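Local structure of beta-galactosidase (Bacteroides thetaiotaomicron, 5MUJ) at residues I94-N99 / R104-V109; G135-Q140 / Y336-D341; D319-S324 / H346-V351. The protein probably hydrolyses an arabinofuranosyl linkage in side chain B of the plant pectin rhamnogalacturonan II, as a glycoside hydrolase of a gut bacterium. One frame throughout, in Å; residues are numbered along the deposited sequence.

Five antiparallel four-stranded sheets follow one another in this chain, as in a five-bladed beta-propeller. Contact 1 is the outer hairpin of the sheet built from strands 59-68 to 104-110, and it closes along the chain before the other two. Contacts 2 and 3 meet in the last sheet, on its neighbouring strands 331-340 and 343-351; their segments alternate in sequence, and Tyr336 O lies 2.7 Å from Phe347 N. The centre of contact 1 is about 16 Å from that of contact 2 and about 21 Å from that of contact 3. N-terminal strand 45-51 pairs with 357-363 at the edge of the last sheet, joining the two ends of the chain.

Contact 1 of 3, residues I94-N99 / R104-V109; sequences IAESDN and RTLGRV
Glu96 OE2 is gripped by the guanidinium of Arg104: NH2 donates a fairly straight bond of 3.0 Å (164°) to it, and NE adds a weak one of 3.4 Å. OE2 lies in the guanidinium plane, at its edge, yet NH2 approaches from above the carboxylate plane, the two flat groups standing almost perpendicular (87°). The arginine chain bends at chi3 (-63°) to fold back onto the neighbouring strand. Asp98 OD2 reaches the same NH2 as a long ion pair, at 3.6 Å, extending the salt-bridge network. Behind the charges runs an antiparallel hairpin: Arg104 N donates to Glu96 O at 2.7 Å and Glu96 N to Arg104 O, while a beta bulge between Ile94 and Ala95 shifts the register. Beyond it, Ile94 CG2 rests on Val109 CG1, 3.7 Å away. Leu106 lays its methyls against the Glu96 carboxylate. Thr105 turns to the other face, where its OG1 bonds Tyr76. With an alanine at Glu96, the Arg104 guanidinium would probably keep just the long Asp98 ion pair across the hairpin and be freer to swing. The ion pairs thus clasp the exposed turn end, while apolar groups close the end near Val109.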
loop_
_atom_site.group_PDB
_atom_site.type_symbol
_atom_site.label_atom_id
_atom_site.label_comp_id
_atom_site.label_asym_id
_atom_site.label_seq_id
_atom_site.Cartn_x
_atom_site.Cartn_y
_atom_site.Cartn_z
ATOM N N ILE A 94 9.875 -2.161 -10.741
ATOM C CA ILE A 94 9.411 -0.850 -11.261
ATOM C C ILE A 94 8.966 -0.964 -12.739
ATOM O O ILE A 94 9.596 -1.652 -13.530
ATOM C CB ILE A 94 10.440 0.280 -11.007
ATOM C CG1 ILE A 94 9.812 1.659 -11.134
ATOM C CG2 ILE A 94 11.646 0.184 -11.943
ATOM C CD1 ILE A 94 10.688 2.789 -10.652
ATOM N N ALA A 95 7.871 -0.270 -13.042
ATOM C CA ALA A 95 7.377 -0.221 -14.404
ATOM C C ALA A 95 7.118 1.212 -14.751
ATOM O O ALA A 95 6.964 2.095 -13.916
ATOM C CB ALA A 95 6.104 -1.007 -14.573
ATOM N N GLU A 96 7.193 1.466 -16.052
ATOM C CA GLU A 96 6.916 2.821 -16.563
ATOM C C GLU A 96 5.686 2.885 -17.504
ATOM O O GLU A 96 5.249 1.871 -18.034
ATOM C CB GLU A 96 8.131 3.406 -17.303
ATOM C CG GLU A 96 8.501 2.679 -18.599
ATOM C CD GLU A 96 9.614 3.316 -19.375
ATOM O OE1 GLU A 96 10.476 4.007 -18.808
ATOM O OE2 GLU A 96 9.607 3.115 -20.593
ATOM N N SER A 97 5.148 4.099 -17.633
ATOM C CA SER A 97 3.986 4.419 -18.491
ATOM C C SER A 97 4.018 5.863 -18.935
ATOM O O SER A 97 4.455 6.778 -18.202
ATOM C CB SER A 97 2.671 4.189 -17.744
ATOM O OG SER A 97 1.550 4.510 -18.558
ATOM N N ASP A 98 3.518 6.049 -20.146
ATOM C CA ASP A 98 3.232 7.389 -20.679
ATOM C C ASP A 98 1.787 7.832 -20.486
ATOM O O ASP A 98 1.488 9.017 -20.707
ATOM C CB ASP A 98 3.553 7.457 -22.184
ATOM C CG ASP A 98 5.009 7.214 -22.483
ATOM O OD1 ASP A 98 5.884 7.915 -21.928
ATOM O OD2 ASP A 98 5.277 6.334 -23.313
ATOM N N ASN A 99 0.868 6.917 -20.136
ATOM C CA ASN A 99 -0.560 7.290 -20.150
ATOM C C ASN A 99 -1.359 6.812 -18.944
ATOM O O ASN A 99 -2.598 6.851 -18.963
ATOM C CB ASN A 99 -1.226 6.801 -21.457
ATOM C CG ASN A 99 -1.286 5.300 -21.550
ATOM O OD1 ASN A 99 -0.783 4.591 -20.663
ATOM N ND2 ASN A 99 -1.883 4.788 -22.603
ATOM N N ARG A 104 5.066 -0.761 -18.793
ATOM C CA ARG A 104 6.182 -1.634 -19.185
ATOM C C ARG A 104 7.152 -1.848 -18.015
ATOM O O ARG A 104 7.743 -0.902 -17.511
ATOM C CB ARG A 104 6.929 -1.045 -20.368
ATOM C CG ARG A 104 6.078 -0.834 -21.632
ATOM C CD ARG A 104 6.885 -0.112 -22.695
ATOM N NE ARG A 104 7.261 1.226 -22.228
ATOM C CZ ARG A 104 6.486 2.305 -22.336
ATOM N NH1 ARG A 104 5.288 2.219 -22.916
ATOM N NH2 ARG A 104 6.894 3.470 -21.848
ATOM N N THR A 105 7.351 -3.108 -17.655
ATOM C CA THR A 105 8.237 -3.439 -16.509
ATOM C C THR A 105 9.672 -3.255 -16.888
ATOM O O THR A 105 10.088 -3.678 -18.006
ATOM C CB THR A 105 7.984 -4.850 -16.037
ATOM O OG1 THR A 105 6.672 -4.845 -15.483
ATOM C CG2 THR A 105 9.050 -5.284 -15.022
ATOM N N LEU A 106 10.415 -2.567 -16.005
ATOM C CA LEU A 106 11.813 -2.237 -16.268
ATOM C C LEU A 106 12.816 -3.167 -15.598
ATOM O O LEU A 106 13.897 -3.382 -16.161
ATOM C CB LEU A 106 12.114 -0.800 -15.860
ATOM C CG LEU A 106 11.375 0.313 -16.592
ATOM C CD1 LEU A 106 11.669 1.702 -16.047
ATOM C CD2 LEU A 106 11.740 0.339 -18.083
ATOM N N GLY A 107 12.475 -3.705 -14.421
ATOM C CA GLY A 107 13.400 -4.540 -13.639
ATOM C C GLY A 107 13.241 -4.213 -12.178
ATOM O O GLY A 107 12.405 -3.388 -11.800
ATOM N N ARG A 108 14.091 -4.878 -11.392
ATOM C CA ARG A 108 14.054 -4.777 -9.929
ATOM C C ARG A 108 14.671 -3.505 -9.355
ATOM O O ARG A 108 15.670 -2.971 -9.883
ATOM C CB ARG A 108 14.743 -5.983 -9.289
ATOM C CG ARG A 108 14.100 -7.337 -9.563
ATOM C CD ARG A 108 15.091 -8.407 -9.228
ATOM N NE ARG A 108 14.693 -9.768 -9.506
ATOM C CZ ARG A 108 14.942 -10.427 -10.617
ATOM N NH1 ARG A 108 15.496 -9.821 -11.679
ATOM N NH2 ARG A 108 14.564 -11.684 -10.700
ATOM N N VAL A 109 14.053 -3.025 -8.265
ATOM C CA VAL A 109 14.631 -1.968 -7.428
ATOM C C VAL A 109 14.984 -2.416 -6.008
ATOM O O VAL A 109 15.765 -1.720 -5.344
ATOM C CB VAL A 109 13.733 -0.708 -7.368
ATOM C CG1 VAL A 109 13.592 -0.089 -8.756
ATOM C CG2 VAL A 109 12.368 -1.028 -6.805
HETATM O O HOH W 1 2.572 3.801 -21.653
#

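Contact 2 of 3, residues G135-Q140 / Y336-D341; sequences GSYELQ and YVIKHD
Tyr137 lays one face of its ring on Ile338, whose CD1 stands 3.8 Å from the ring centroid, 25° off the normal and shifted toward the rim. This CH-pi contact is the tight part of the interface: CD1 comes to 3.4 Å from Tyr137 CD1, and Ile338 CG2 touches the same ring at CD2 and CE2. With CG1 beside its backbone N (chi1 -61°) and CG2 beside its carbonyl carbon, Ile338 can press both branches on the phenol. At the tip, Lys339 N donates an almost straight bond to Tyr137 OH, 3.2 Å long at 176°. Gly134 N and Gln277 OE1 also bond this hydroxyl, giving it three partners and the ring little freedom to tilt; Gln277 NE2 in turn bonds Val337 O. Trp72 packs against both Tyr137 and Ile338.

The side toward Gly135 and His340 is looser and wetter. There the two backbones do not bond directly; water 2 links them, donating to Gly135 O (2.9 Å) and Lys339 O (2.7 Å) and lying 3.2 Å from His340 ND1, in the plane of both the imidazole and the Tyr137 ring. The Lys339 side chain instead runs extended away from the loop, to a salt bridge with Glu40. On the loop, Ser136 OG accepts from Glu138 N in an ST turn.

The loop following strand 121-126 thereby reaches past strands 59-68 and 71-79 to strand 331-340, at the edge of the last propeller sheet. One phenol serves both needs of that meeting: its face supplies apolar cover to the isoleucine, and its hydroxyl accepts from the backbone amide of Lys339.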
loop_
_atom_site.group_PDB
_atom_site.type_symbol
_atom_site.label_atom_id
_atom_site.label_comp_id
_atom_site.label_asym_id
_atom_site.label_seq_id
_atom_site.Cartn_x
_atom_site.Cartn_y
_atom_site.Cartn_z
ATOM N N GLY A 135 -2.282 16.790 -7.494
ATOM C CA GLY A 135 -1.101 17.625 -7.599
ATOM C C GLY A 135 -0.033 16.979 -8.458
ATOM O O GLY A 135 -0.340 16.256 -9.420
ATOM N N SER A 136 1.225 17.209 -8.098
ATOM C CA SER A 136 2.338 16.824 -8.951
ATOM C C SER A 136 2.531 15.322 -9.082
ATOM O O SER A 136 3.006 14.855 -10.105
ATOM C CB SER A 136 3.622 17.461 -8.465
ATOM O OG SER A 136 4.067 16.819 -7.297
ATOM N N TYR A 137 2.213 14.600 -8.000
ATOM C CA TYR A 137 2.477 13.162 -7.829
ATOM C C TYR A 137 3.948 12.802 -7.870
ATOM O O TYR A 137 4.321 11.645 -8.108
ATOM C CB TYR A 137 1.619 12.293 -8.758
ATOM C CG TYR A 137 0.202 12.366 -8.293
ATOM C CD1 TYR A 137 -0.175 11.744 -7.078
ATOM C CD2 TYR A 137 -0.735 13.128 -8.976
ATOM C CE1 TYR A 137 -1.469 11.868 -6.606
ATOM C CE2 TYR A 137 -2.038 13.255 -8.498
ATOM C CZ TYR A 137 -2.406 12.617 -7.316
ATOM O OH TYR A 137 -3.715 12.746 -6.823
ATOM N N GLU A 138 4.784 13.789 -7.571
ATOM C CA GLU A 138 6.211 13.574 -7.528
ATOM C C GLU A 138 6.563 13.020 -6.131
ATOM O O GLU A 138 5.808 13.169 -5.153
ATOM C CB GLU A 138 6.959 14.860 -7.864
ATOM C CG GLU A 138 6.614 15.369 -9.268
ATOM C CD GLU A 138 7.319 16.652 -9.631
ATOM O OE1 GLU A 138 8.183 17.115 -8.844
ATOM O OE2 GLU A 138 7.030 17.186 -10.732
ATOM N N LEU A 139 7.695 12.339 -6.077
ATOM C CA LEU A 139 8.344 11.953 -4.826
ATOM C C LEU A 139 9.285 13.068 -4.434
ATOM O O LEU A 139 9.913 13.672 -5.293
ATOM C CB LEU A 139 9.128 10.680 -5.003
ATOM C CG LEU A 139 8.420 9.360 -5.272
ATOM C CD1 LEU A 139 9.442 8.242 -5.155
ATOM C CD2 LEU A 139 7.238 9.108 -4.351
ATOM N N GLN A 140 9.387 13.349 -3.139
ATOM C CA GLN A 140 10.195 14.457 -2.676
ATOM C C GLN A 140 11.526 13.920 -2.177
ATOM O O GLN A 140 11.625 12.757 -1.775
ATOM C CB GLN A 140 9.455 15.213 -1.588
ATOM C CG GLN A 140 8.190 15.849 -2.120
ATOM C CD GLN A 140 7.322 16.424 -1.044
ATOM O OE1 GLN A 140 7.153 17.640 -0.969
ATOM N NE2 GLN A 140 6.741 15.562 -0.220
ATOM N N TYR A 336 -3.864 2.694 -4.714
ATOM C CA TYR A 336 -3.124 3.906 -5.001
ATOM C C TYR A 336 -3.932 4.716 -6.015
ATOM O O TYR A 336 -4.381 4.175 -7.003
ATOM C CB TYR A 336 -1.709 3.606 -5.504
ATOM C CG TYR A 336 -0.738 4.638 -5.055
ATOM C CD1 TYR A 336 -0.602 5.849 -5.737
ATOM C CD2 TYR A 336 0.022 4.455 -3.866
ATOM C CE1 TYR A 336 0.250 6.830 -5.290
ATOM C CE2 TYR A 336 0.894 5.434 -3.431
ATOM C CZ TYR A 336 1.009 6.622 -4.144
ATOM O OH TYR A 336 1.871 7.626 -3.757
ATOM N N VAL A 337 -4.140 5.997 -5.733
ATOM C CA VAL A 337 -5.091 6.819 -6.469
ATOM C C VAL A 337 -4.396 8.063 -7.055
ATOM O O VAL A 337 -3.703 8.824 -6.360
ATOM C CB VAL A 337 -6.297 7.212 -5.582
ATOM C CG1 VAL A 337 -7.403 7.864 -6.402
ATOM C CG2 VAL A 337 -6.874 6.000 -4.878
ATOM N N ILE A 338 -4.574 8.277 -8.353
ATOM C CA ILE A 338 -4.005 9.429 -9.003
ATOM C C ILE A 338 -5.178 10.191 -9.582
ATOM O O ILE A 338 -5.988 9.587 -10.281
ATOM C CB ILE A 338 -3.081 9.018 -10.175
ATOM C CG1 ILE A 338 -1.896 8.165 -9.699
ATOM C CG2 ILE A 338 -2.576 10.243 -10.908
ATOM C CD1 ILE A 338 -0.894 8.877 -8.806
ATOM N N LYS A 339 -5.294 11.479 -9.277
ATOM C CA LYS A 339 -6.120 12.365 -10.101
ATOM C C LYS A 339 -5.240 13.209 -11.032
ATOM O O LYS A 339 -4.442 14.022 -10.596
ATOM C CB LYS A 339 -7.037 13.267 -9.273
ATOM C CG LYS A 339 -7.981 14.057 -10.175
ATOM C CD LYS A 339 -9.091 14.809 -9.489
ATOM C CE LYS A 339 -9.977 15.461 -10.551
ATOM N NZ LYS A 339 -11.068 16.230 -9.934
ATOM N N HIS A 340 -5.460 13.061 -12.339
ATOM C CA HIS A 340 -4.671 13.779 -13.335
ATOM C C HIS A 340 -5.554 14.151 -14.511
ATOM O O HIS A 340 -6.328 13.314 -14.976
ATOM C CB HIS A 340 -3.507 12.913 -13.793
ATOM C CG HIS A 340 -2.610 13.584 -14.794
ATOM N ND1 HIS A 340 -1.713 14.570 -14.444
ATOM C CD2 HIS A 340 -2.478 13.407 -16.129
ATOM C CE1 HIS A 340 -1.060 14.967 -15.525
ATOM N NE2 HIS A 340 -1.521 14.292 -16.563
ATOM N N ASP A 341 -5.435 15.407 -14.969
ATOM C CA ASP A 341 -6.161 15.925 -16.117
ATOM C C ASP A 341 -7.633 15.546 -16.059
ATOM O O ASP A 341 -8.174 15.012 -17.004
ATOM C CB ASP A 341 -5.496 15.428 -17.413
ATOM C CG ASP A 341 -6.035 16.113 -18.653
ATOM O OD1 ASP A 341 -6.161 17.360 -18.661
ATOM O OD2 ASP A 341 -6.335 15.368 -19.606
HETATM O O HOH W 2 -2.228 15.328 -11.422
#

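Contact 3 of 3, residues D319-S324 / H346-V351; sequences DLIIPS and HFYCAV
Ile321 sends its two branches onto two aromatic rings of strand 343-351. CG1 sits over the centre of the His346 imidazole, 3.7 Å from its centroid and 9° off the normal. CG2 lies as squarely over Tyr348, also 3.7 Å from the ring centroid and only 3° off the normal. Both are CH-pi contacts, and the first torsion sets them up: at chi1 -54°, CG1 lies beside the backbone N and CG2 beside the carbonyl carbon, one branch for each ring. CD1 continues along the imidazole, 4.1 Å from His346 ND1. At the edge of that ring, Leu320 CD1 comes within 4.1 Å of His346 CE1. Leu320 and Ile321 together face Asn301 in a classic beta bulge, where the segment runs beside strand 299-306 of one propeller sheet while its side chains meet the next sheet, whose edge strand 331-340 it leads into. Both rings are also fixed at their polar ends. His346 NE2 is hydrogen-bonded to Ser335 OG, while Tyr348 OH bonds Asp328 OD2 and Tyr327 OH. The Tyr348 side chain lies about 11 Å from a bound rhamnose of the glycan, too far to touch it.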
loop_
_atom_site.group_PDB
_atom_site.type_symbol
_atom_site.label_atom_id
_atom_site.label_comp_id
_atom_site.label_asym_id
_atom_site.label_seq_id
_atom_site.Cartn_x
_atom_site.Cartn_y
_atom_site.Cartn_z
ATOM N N ASP A 319 -18.808 1.018 -1.131
ATOM C CA ASP A 319 -17.357 0.875 -1.174
ATOM C C ASP A 319 -16.854 1.346 -2.550
ATOM O O ASP A 319 -17.548 1.199 -3.544
ATOM C CB ASP A 319 -17.019 -0.563 -0.969
ATOM C CG ASP A 319 -17.251 -0.995 0.481
ATOM O OD1 ASP A 319 -16.960 -0.182 1.382
ATOM O OD2 ASP A 319 -17.714 -2.120 0.682
ATOM N N LEU A 320 -15.624 1.815 -2.581
ATOM C CA LEU A 320 -15.053 2.385 -3.826
ATOM C C LEU A 320 -14.737 1.325 -4.855
ATOM O O LEU A 320 -14.972 1.543 -6.066
ATOM C CB LEU A 320 -13.775 3.129 -3.491
ATOM C CG LEU A 320 -13.879 4.402 -2.664
ATOM C CD1 LEU A 320 -12.517 5.059 -2.479
ATOM C CD2 LEU A 320 -14.866 5.388 -3.286
ATOM N N ILE A 321 -14.126 0.230 -4.435
ATOM C CA ILE A 321 -13.735 -0.876 -5.304
ATOM C C ILE A 321 -14.172 -2.162 -4.656
ATOM O O ILE A 321 -13.829 -2.404 -3.485
ATOM C CB ILE A 321 -12.195 -0.971 -5.512
ATOM C CG1 ILE A 321 -11.631 0.351 -6.016
ATOM C CG2 ILE A 321 -11.831 -2.131 -6.441
ATOM C CD1 ILE A 321 -11.962 0.708 -7.481
ATOM N N ILE A 322 -14.934 -2.973 -5.372
ATOM C CA ILE A 322 -15.386 -4.270 -4.900
ATOM C C ILE A 322 -15.215 -5.312 -5.974
ATOM O O ILE A 322 -15.181 -4.949 -7.185
ATOM C CB ILE A 322 -16.874 -4.245 -4.424
ATOM C CG1 ILE A 322 -17.887 -4.127 -5.588
ATOM C CG2 ILE A 322 -17.091 -3.127 -3.401
ATOM C CD1 ILE A 322 -19.336 -4.199 -5.140
ATOM N N PRO A 323 -15.174 -6.614 -5.623
ATOM C CA PRO A 323 -15.189 -7.693 -6.626
ATOM C C PRO A 323 -16.422 -7.606 -7.509
ATOM O O PRO A 323 -17.536 -7.492 -6.998
ATOM C CB PRO A 323 -15.242 -8.977 -5.775
ATOM C CG PRO A 323 -14.526 -8.589 -4.528
ATOM C CD PRO A 323 -14.912 -7.152 -4.276
ATOM N N SER A 324 -16.220 -7.636 -8.825
ATOM C CA SER A 324 -17.335 -7.520 -9.767
ATOM C C SER A 324 -17.048 -8.089 -11.171
ATOM O O SER A 324 -17.972 -8.296 -11.932
ATOM C CB SER A 324 -17.777 -6.062 -9.833
ATOM O OG SER A 324 -16.988 -5.359 -10.811
ATOM N N HIS A 346 -7.747 4.704 -9.997
ATOM C CA HIS A 346 -7.621 3.962 -8.768
ATOM C C HIS A 346 -6.950 2.625 -9.103
ATOM O O HIS A 346 -7.577 1.750 -9.691
ATOM C CB HIS A 346 -8.981 3.763 -8.129
ATOM C CG HIS A 346 -8.920 3.279 -6.701
ATOM N ND1 HIS A 346 -9.837 3.697 -5.760
ATOM C CD2 HIS A 346 -8.132 2.356 -6.063
ATOM C CE1 HIS A 346 -9.591 3.101 -4.595
ATOM N NE2 HIS A 346 -8.573 2.288 -4.749
ATOM N N PHE A 347 -5.662 2.500 -8.712
ATOM C CA PHE A 347 -4.906 1.277 -8.886
ATOM C C PHE A 347 -5.156 0.335 -7.715
ATOM O O PHE A 347 -5.158 0.777 -6.546
ATOM C CB PHE A 347 -3.404 1.579 -8.992
ATOM C CG PHE A 347 -3.056 2.424 -10.197
ATOM C CD1 PHE A 347 -3.223 3.802 -10.170
ATOM C CD2 PHE A 347 -2.584 1.836 -11.371
ATOM C CE1 PHE A 347 -2.917 4.598 -11.297
ATOM C CE2 PHE A 347 -2.297 2.623 -12.497
ATOM C CZ PHE A 347 -2.458 3.992 -12.443
ATOM N N TYR A 348 -5.376 -0.937 -7.990
ATOM C CA TYR A 348 -5.702 -1.894 -6.916
ATOM C C TYR A 348 -5.232 -3.271 -7.262
ATOM O O TYR A 348 -4.839 -3.509 -8.404
ATOM C CB TYR A 348 -7.202 -1.892 -6.621
ATOM C CG TYR A 348 -8.134 -2.459 -7.699
ATOM C CD1 TYR A 348 -8.601 -1.656 -8.772
ATOM C CD2 TYR A 348 -8.483 -3.783 -7.713
ATOM C CE1 TYR A 348 -9.475 -2.188 -9.693
ATOM C CE2 TYR A 348 -9.342 -4.328 -8.659
ATOM C CZ TYR A 348 -9.815 -3.507 -9.684
ATOM O OH TYR A 348 -10.700 -4.017 -10.651
ATOM N N CYS A 349 -5.188 -4.164 -6.286
ATOM C CA CYS A 349 -4.759 -5.546 -6.492
ATOM C C CYS A 349 -5.984 -6.414 -6.713
ATOM O O CYS A 349 -6.908 -6.427 -5.886
ATOM C CB CYS A 349 -3.942 -6.071 -5.296
ATOM S SG CYS A 349 -3.539 -7.827 -5.394
ATOM N N ALA A 350 -6.001 -7.101 -7.864
ATOM C CA ALA A 350 -7.096 -7.943 -8.277
ATOM C C ALA A 350 -6.682 -9.380 -8.064
ATOM O O ALA A 350 -5.601 -9.772 -8.529
ATOM C CB ALA A 350 -7.363 -7.687 -9.770
ATOM N N VAL A 351 -7.517 -10.138 -7.322
ATOM C CA VAL A 351 -7.357 -11.552 -7.131
ATOM C C VAL A 351 -8.655 -12.278 -7.487
ATOM O O VAL A 351 -9.732 -11.858 -7.077
ATOM C CB VAL A 351 -6.987 -11.850 -5.659
ATOM C CG1 VAL A 351 -6.748 -13.352 -5.415
ATOM C CG2 VAL A 351 -5.774 -11.005 -5.286
#